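Local coordinates for protein SmhA (Serratia marcescens, PDB 7A27) that is the A component of the tripartite alpha-pore-forming toxin Smh, captured here in its soluble form, and can bind calcium, at residues 31-45 against 226-238. Residues are numbered along the deposited sequence; the frame is centred on the assembly and turned at random.
Sequences YSNLLLSQQLLTSQS and SDQASYMISGIQA
The side chains of Gln38 and Tyr231 cross at about a right angle, with amide and ring planes 26° apart; Gln38 NE2 approaches the ring obliquely, 3.2 Å from Tyr231 CZ. Gln39 O also comes in obliquely, 3.4 Å from Tyr231 CE1, while Leu41 N sits at the edge of the Tyr231 ring. Tyr31 meets Ile236 CG1 with its own edge. In this largely helical toxin subunit, strand 230-237 pairs with 198-206 in a two-stranded antiparallel hairpin, consistent with the beta-tongue of ClyA-type toxins, and faces the end of helix 14-37 and the extended chain beyond.

Glutamine suits this seam because one amide both accepts and donates. A bend at chi2 (55°) turns the Gln38 amide along the strand. OE1 takes Ser234 N and NE2 gives to Met232 O, each at 2.8 Å; NE2 bonds Gln39 O as well. Gln283 of helix 272-299 adds a second donor to Gln38 OE1, so this buried oxygen is doubly held. Extended Gln39 places OE1 2.8 Å from Met232 N. Where helix faces strand, branched Leu34 and Ile236 offer only hydrocarbon, Leu34 CD2 packing 4.0 Å from Ile236 CG1. From the loop just before the strand, Gln228 gives NE2 to Leu40 O. Gln228 OE1 receives Thr42 N at 3.1 Å, the donor standing 48° above the carbonyl plane.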
loop_
_atom_site.group_PDB
_atom_site.type_symbol
_atom_site.label_atom_id
_atom_site.label_comp_id
_atom_site.label_asym_id
_atom_site.label_seq_id
_atom_site.Cartn_x
_atom_site.Cartn_y
_atom_site.Cartn_z
ATOM N N TYR A 31 -4.990 -5.064 -4.913
ATOM C CA TYR A 31 -6.461 -4.973 -4.703
ATOM C C TYR A 31 -7.080 -4.086 -5.781
ATOM O O TYR A 31 -8.226 -4.338 -6.133
ATOM C CB TYR A 31 -6.822 -4.510 -3.292
ATOM C CG TYR A 31 -6.545 -5.508 -2.197
ATOM C CD1 TYR A 31 -6.747 -6.866 -2.390
ATOM C CD2 TYR A 31 -6.188 -5.093 -0.929
ATOM C CE1 TYR A 31 -6.506 -7.784 -1.380
ATOM C CE2 TYR A 31 -5.956 -5.992 0.096
ATOM C CZ TYR A 31 -6.110 -7.338 -0.138
ATOM O OH TYR A 31 -5.894 -8.227 0.854
ATOM N N SER A 32 -6.351 -3.102 -6.299
ATOM C CA SER A 32 -6.814 -2.282 -7.449
ATOM C C SER A 32 -6.870 -3.176 -8.685
ATOM O O SER A 32 -7.877 -3.110 -9.401
ATOM C CB SER A 32 -5.939 -1.097 -7.704
ATOM O OG SER A 32 -5.911 -0.281 -6.557
ATOM N N ASN A 33 -5.828 -3.983 -8.915
ATOM C CA ASN A 33 -5.761 -4.884 -10.087
ATOM C C ASN A 33 -6.900 -5.903 -10.006
ATOM O O ASN A 33 -7.431 -6.277 -11.070
ATOM C CB ASN A 33 -4.410 -5.584 -10.195
ATOM C CG ASN A 33 -3.331 -4.697 -10.771
ATOM O OD1 ASN A 33 -3.562 -3.960 -11.741
ATOM N ND2 ASN A 33 -2.137 -4.797 -10.196
ATOM N N LEU A 34 -7.266 -6.330 -8.797
ATOM C CA LEU A 34 -8.338 -7.332 -8.604
ATOM C C LEU A 34 -9.672 -6.696 -9.016
ATOM O O LEU A 34 -10.419 -7.344 -9.735
ATOM C CB LEU A 34 -8.353 -7.800 -7.147
ATOM C CG LEU A 34 -9.374 -8.885 -6.822
ATOM C CD1 LEU A 34 -9.030 -10.204 -7.494
ATOM C CD2 LEU A 34 -9.469 -9.085 -5.331
ATOM N N LEU A 35 -9.949 -5.465 -8.590
ATOM C CA LEU A 35 -11.201 -4.727 -8.927
ATOM C C LEU A 35 -11.330 -4.492 -10.434
ATOM O O LEU A 35 -12.501 -4.499 -10.936
ATOM C CB LEU A 35 -11.193 -3.385 -8.204
ATOM C CG LEU A 35 -11.606 -3.437 -6.742
ATOM C CD1 LEU A 35 -11.316 -2.096 -6.101
ATOM C CD2 LEU A 35 -13.076 -3.794 -6.612
ATOM N N LEU A 36 -10.198 -4.297 -11.125
ATOM C CA LEU A 36 -10.139 -3.990 -12.581
ATOM C C LEU A 36 -10.153 -5.273 -13.411
ATOM O O LEU A 36 -10.468 -5.157 -14.606
ATOM C CB LEU A 36 -8.880 -3.166 -12.872
ATOM C CG LEU A 36 -8.882 -1.761 -12.288
ATOM C CD1 LEU A 36 -7.492 -1.152 -12.276
ATOM C CD2 LEU A 36 -9.854 -0.868 -13.041
ATOM N N SER A 37 -9.800 -6.424 -12.832
ATOM C CA SER A 37 -9.760 -7.741 -13.526
ATOM C C SER A 37 -11.123 -8.414 -13.420
ATOM O O SER A 37 -11.513 -9.132 -14.347
ATOM C CB SER A 37 -8.671 -8.632 -12.972
ATOM O OG SER A 37 -7.402 -8.014 -13.126
ATOM N N GLN A 38 -11.811 -8.176 -12.317
ATOM C CA GLN A 38 -13.142 -8.749 -12.016
ATOM C C GLN A 38 -14.079 -8.477 -13.190
ATOM O O GLN A 38 -14.176 -7.329 -13.615
ATOM C CB GLN A 38 -13.685 -8.155 -10.708
ATOM C CG GLN A 38 -15.101 -8.592 -10.357
ATOM C CD GLN A 38 -15.240 -10.092 -10.302
ATOM O OE1 GLN A 38 -14.477 -10.784 -9.632
ATOM N NE2 GLN A 38 -16.228 -10.602 -11.020
ATOM N N GLN A 39 -14.720 -9.535 -13.683
ATOM C CA GLN A 39 -15.787 -9.515 -14.702
ATOM C C GLN A 39 -16.876 -8.558 -14.201
ATOM O O GLN A 39 -17.223 -8.630 -13.027
ATOM C CB GLN A 39 -16.309 -10.954 -14.823
ATOM C CG GLN A 39 -17.056 -11.298 -16.104
ATOM C CD GLN A 39 -17.774 -12.633 -16.055
ATOM O OE1 GLN A 39 -18.188 -13.103 -14.993
ATOM N NE2 GLN A 39 -17.986 -13.227 -17.226
ATOM N N LEU A 40 -17.366 -7.659 -15.042
ATOM C CA LEU A 40 -18.499 -6.737 -14.752
ATOM C C LEU A 40 -19.796 -7.552 -14.755
ATOM O O LEU A 40 -19.804 -8.695 -15.269
ATOM C CB LEU A 40 -18.563 -5.649 -15.836
ATOM C CG LEU A 40 -17.457 -4.587 -15.793
ATOM C CD1 LEU A 40 -17.162 -4.012 -17.166
ATOM C CD2 LEU A 40 -17.832 -3.484 -14.823
ATOM N N LEU A 41 -20.858 -6.989 -14.184
ATOM C CA LEU A 41 -22.210 -7.595 -14.219
ATOM C C LEU A 41 -22.853 -7.088 -15.505
ATOM O O LEU A 41 -22.951 -5.860 -15.631
ATOM C CB LEU A 41 -23.005 -7.170 -12.975
ATOM C CG LEU A 41 -24.450 -7.655 -12.912
ATOM C CD1 LEU A 41 -24.502 -9.169 -12.880
ATOM C CD2 LEU A 41 -25.160 -7.062 -11.714
ATOM N N THR A 42 -23.216 -7.963 -16.435
ATOM C CA THR A 42 -23.823 -7.556 -17.739
ATOM C C THR A 42 -25.350 -7.740 -17.657
ATOM O O THR A 42 -26.075 -6.853 -18.128
ATOM C CB THR A 42 -23.185 -8.288 -18.943
ATOM O OG1 THR A 42 -23.790 -9.562 -19.175
ATOM C CG2 THR A 42 -21.686 -8.473 -18.821
ATOM N N SER A 43 -25.808 -8.853 -17.067
ATOM C CA SER A 43 -27.225 -9.306 -17.012
ATOM C C SER A 43 -28.199 -8.154 -16.758
ATOM O O SER A 43 -27.941 -7.331 -15.877
ATOM C CB SER A 43 -27.403 -10.393 -15.986
ATOM O OG SER A 43 -28.757 -10.813 -15.936
ATOM N N GLN A 44 -29.292 -8.123 -17.519
ATOM C CA GLN A 44 -30.412 -7.160 -17.368
ATOM C C GLN A 44 -31.720 -7.960 -17.305
ATOM O O GLN A 44 -32.754 -7.472 -17.793
ATOM C CB GLN A 44 -30.386 -6.162 -18.524
ATOM C CG GLN A 44 -29.214 -5.203 -18.495
ATOM C CD GLN A 44 -29.021 -4.522 -19.830
ATOM O OE1 GLN A 44 -29.590 -4.931 -20.837
ATOM N NE2 GLN A 44 -28.204 -3.478 -19.850
ATOM N N SER A 45 -31.660 -9.156 -16.726
ATOM C CA SER A 45 -32.802 -10.088 -16.557
ATOM C C SER A 45 -33.034 -10.332 -15.058
ATOM O O SER A 45 -33.551 -11.399 -14.705
ATOM C CB SER A 45 -32.549 -11.375 -17.331
ATOM O OG SER A 45 -31.233 -11.863 -17.091
ATOM N N SER A 226 -29.120 -16.959 -24.470
ATOM C CA SER A 226 -28.356 -16.888 -23.199
ATOM C C SER A 226 -27.894 -15.443 -22.939
ATOM O O SER A 226 -27.556 -14.732 -23.911
ATOM C CB SER A 226 -27.187 -17.851 -23.238
ATOM N N ASP A 227 -27.909 -15.030 -21.667
ATOM C CA ASP A 227 -27.471 -13.690 -21.184
ATOM C C ASP A 227 -26.045 -13.871 -20.621
ATOM O O ASP A 227 -25.110 -14.024 -21.442
ATOM C CB ASP A 227 -28.547 -13.138 -20.234
ATOM C CG ASP A 227 -28.406 -11.681 -19.801
ATOM O OD1 ASP A 227 -27.274 -11.139 -19.833
ATOM O OD2 ASP A 227 -29.439 -11.087 -19.464
ATOM N N GLN A 228 -25.890 -13.856 -19.289
ATOM C CA GLN A 228 -24.640 -14.134 -18.529
ATOM C C GLN A 228 -24.967 -15.405 -17.722
ATOM O O GLN A 228 -25.601 -15.283 -16.649
ATOM C CB GLN A 228 -24.252 -12.927 -17.655
ATOM C CG GLN A 228 -22.793 -12.872 -17.190
ATOM C CD GLN A 228 -22.501 -11.700 -16.260
ATOM O OE1 GLN A 228 -23.393 -10.963 -15.852
ATOM N NE2 GLN A 228 -21.232 -11.504 -15.946
ATOM N N ALA A 229 -24.687 -16.589 -18.279
ATOM C CA ALA A 229 -24.901 -17.902 -17.623
ATOM C C ALA A 229 -24.484 -17.795 -16.147
ATOM O O ALA A 229 -25.265 -18.235 -15.274
ATOM C CB ALA A 229 -24.123 -18.976 -18.342
ATOM N N SER A 230 -23.326 -17.187 -15.855
ATOM C CA SER A 230 -22.833 -17.029 -14.464
ATOM C C SER A 230 -21.840 -15.876 -14.294
ATOM O O SER A 230 -20.997 -15.648 -15.160
ATOM C CB SER A 230 -22.244 -18.315 -13.978
ATOM O OG SER A 230 -21.022 -18.596 -14.644
ATOM N N TYR A 231 -21.929 -15.223 -13.134
ATOM C CA TYR A 231 -21.017 -14.136 -12.688
ATOM C C TYR A 231 -19.769 -14.789 -12.072
ATOM O O TYR A 231 -19.901 -15.406 -10.989
ATOM C CB TYR A 231 -21.761 -13.200 -11.727
ATOM C CG TYR A 231 -20.920 -12.070 -11.199
ATOM C CD1 TYR A 231 -20.791 -10.885 -11.894
ATOM C CD2 TYR A 231 -20.216 -12.199 -10.018
ATOM C CE1 TYR A 231 -19.975 -9.864 -11.436
ATOM C CE2 TYR A 231 -19.419 -11.175 -9.530
ATOM C CZ TYR A 231 -19.274 -10.009 -10.254
ATOM O OH TYR A 231 -18.487 -8.997 -9.780
ATOM N N MET A 232 -18.616 -14.683 -12.747
ATOM C CA MET A 232 -17.333 -15.311 -12.311
ATOM C C MET A 232 -16.580 -14.405 -11.333
ATOM O O MET A 232 -16.230 -13.271 -11.716
ATOM C CB MET A 232 -16.436 -15.638 -13.508
ATOM C CG MET A 232 -17.131 -16.548 -14.505
ATOM S SD MET A 232 -17.430 -18.198 -13.783
ATOM C CE MET A 232 -16.058 -19.070 -14.553
ATOM N N ILE A 233 -16.284 -14.933 -10.140
ATOM C CA ILE A 233 -15.629 -14.200 -9.015
ATOM C C ILE A 233 -14.121 -14.447 -9.036
ATOM O O ILE A 233 -13.684 -15.616 -8.929
ATOM C CB ILE A 233 -16.239 -14.612 -7.670
ATOM C CG1 ILE A 233 -17.748 -14.339 -7.655
ATOM C CG2 ILE A 233 -15.514 -13.936 -6.521
ATOM C CD1 ILE A 233 -18.510 -14.924 -6.485
ATOM N N SER A 234 -13.359 -13.364 -9.174
ATOM C CA SER A 234 -11.878 -13.363 -9.191
ATOM C C SER A 234 -11.397 -13.181 -7.749
ATOM O O SER A 234 -12.046 -12.425 -6.985
ATOM C CB SER A 234 -11.332 -12.296 -10.123
ATOM O OG SER A 234 -11.844 -12.446 -11.452
ATOM N N GLY A 235 -10.334 -13.886 -7.375
ATOM C CA GLY A 235 -9.739 -13.784 -6.035
ATOM C C GLY A 235 -8.229 -13.797 -6.123
ATOM O O GLY A 235 -7.702 -14.426 -7.084
ATOM N N ILE A 236 -7.562 -13.122 -5.179
ATOM C CA ILE A 236 -6.071 -13.101 -5.068
ATOM C C ILE A 236 -5.615 -14.538 -4.816
ATOM O O ILE A 236 -6.397 -15.295 -4.192
ATOM C CB ILE A 236 -5.571 -12.189 -3.930
ATOM C CG1 ILE A 236 -6.053 -10.741 -4.066
ATOM C CG2 ILE A 236 -4.057 -12.260 -3.822
ATOM C CD1 ILE A 236 -5.570 -10.036 -5.298
ATOM N N GLN A 237 -4.408 -14.894 -5.268
ATOM C CA GLN A 237 -3.797 -16.221 -5.033
ATOM C C GLN A 237 -2.300 -16.017 -4.803
ATOM O O GLN A 237 -1.760 -14.996 -5.233
ATOM C CB GLN A 237 -4.021 -17.129 -6.230
ATOM C CG GLN A 237 -4.397 -18.546 -5.819
ATOM C CD GLN A 237 -5.860 -18.717 -5.475
ATOM O OE1 GLN A 237 -6.766 -18.193 -6.137
ATOM N NE2 GLN A 237 -6.087 -19.647 -4.559
ATOM N N ALA A 238 -1.656 -16.937 -4.099
ATOM C CA ALA A 238 -0.194 -16.894 -3.913
ATOM C C ALA A 238 0.406 -17.360 -5.234
ATOM O O ALA A 238 -0.292 -18.122 -5.946
ATOM C CB ALA A 238 0.216 -17.768 -2.757
#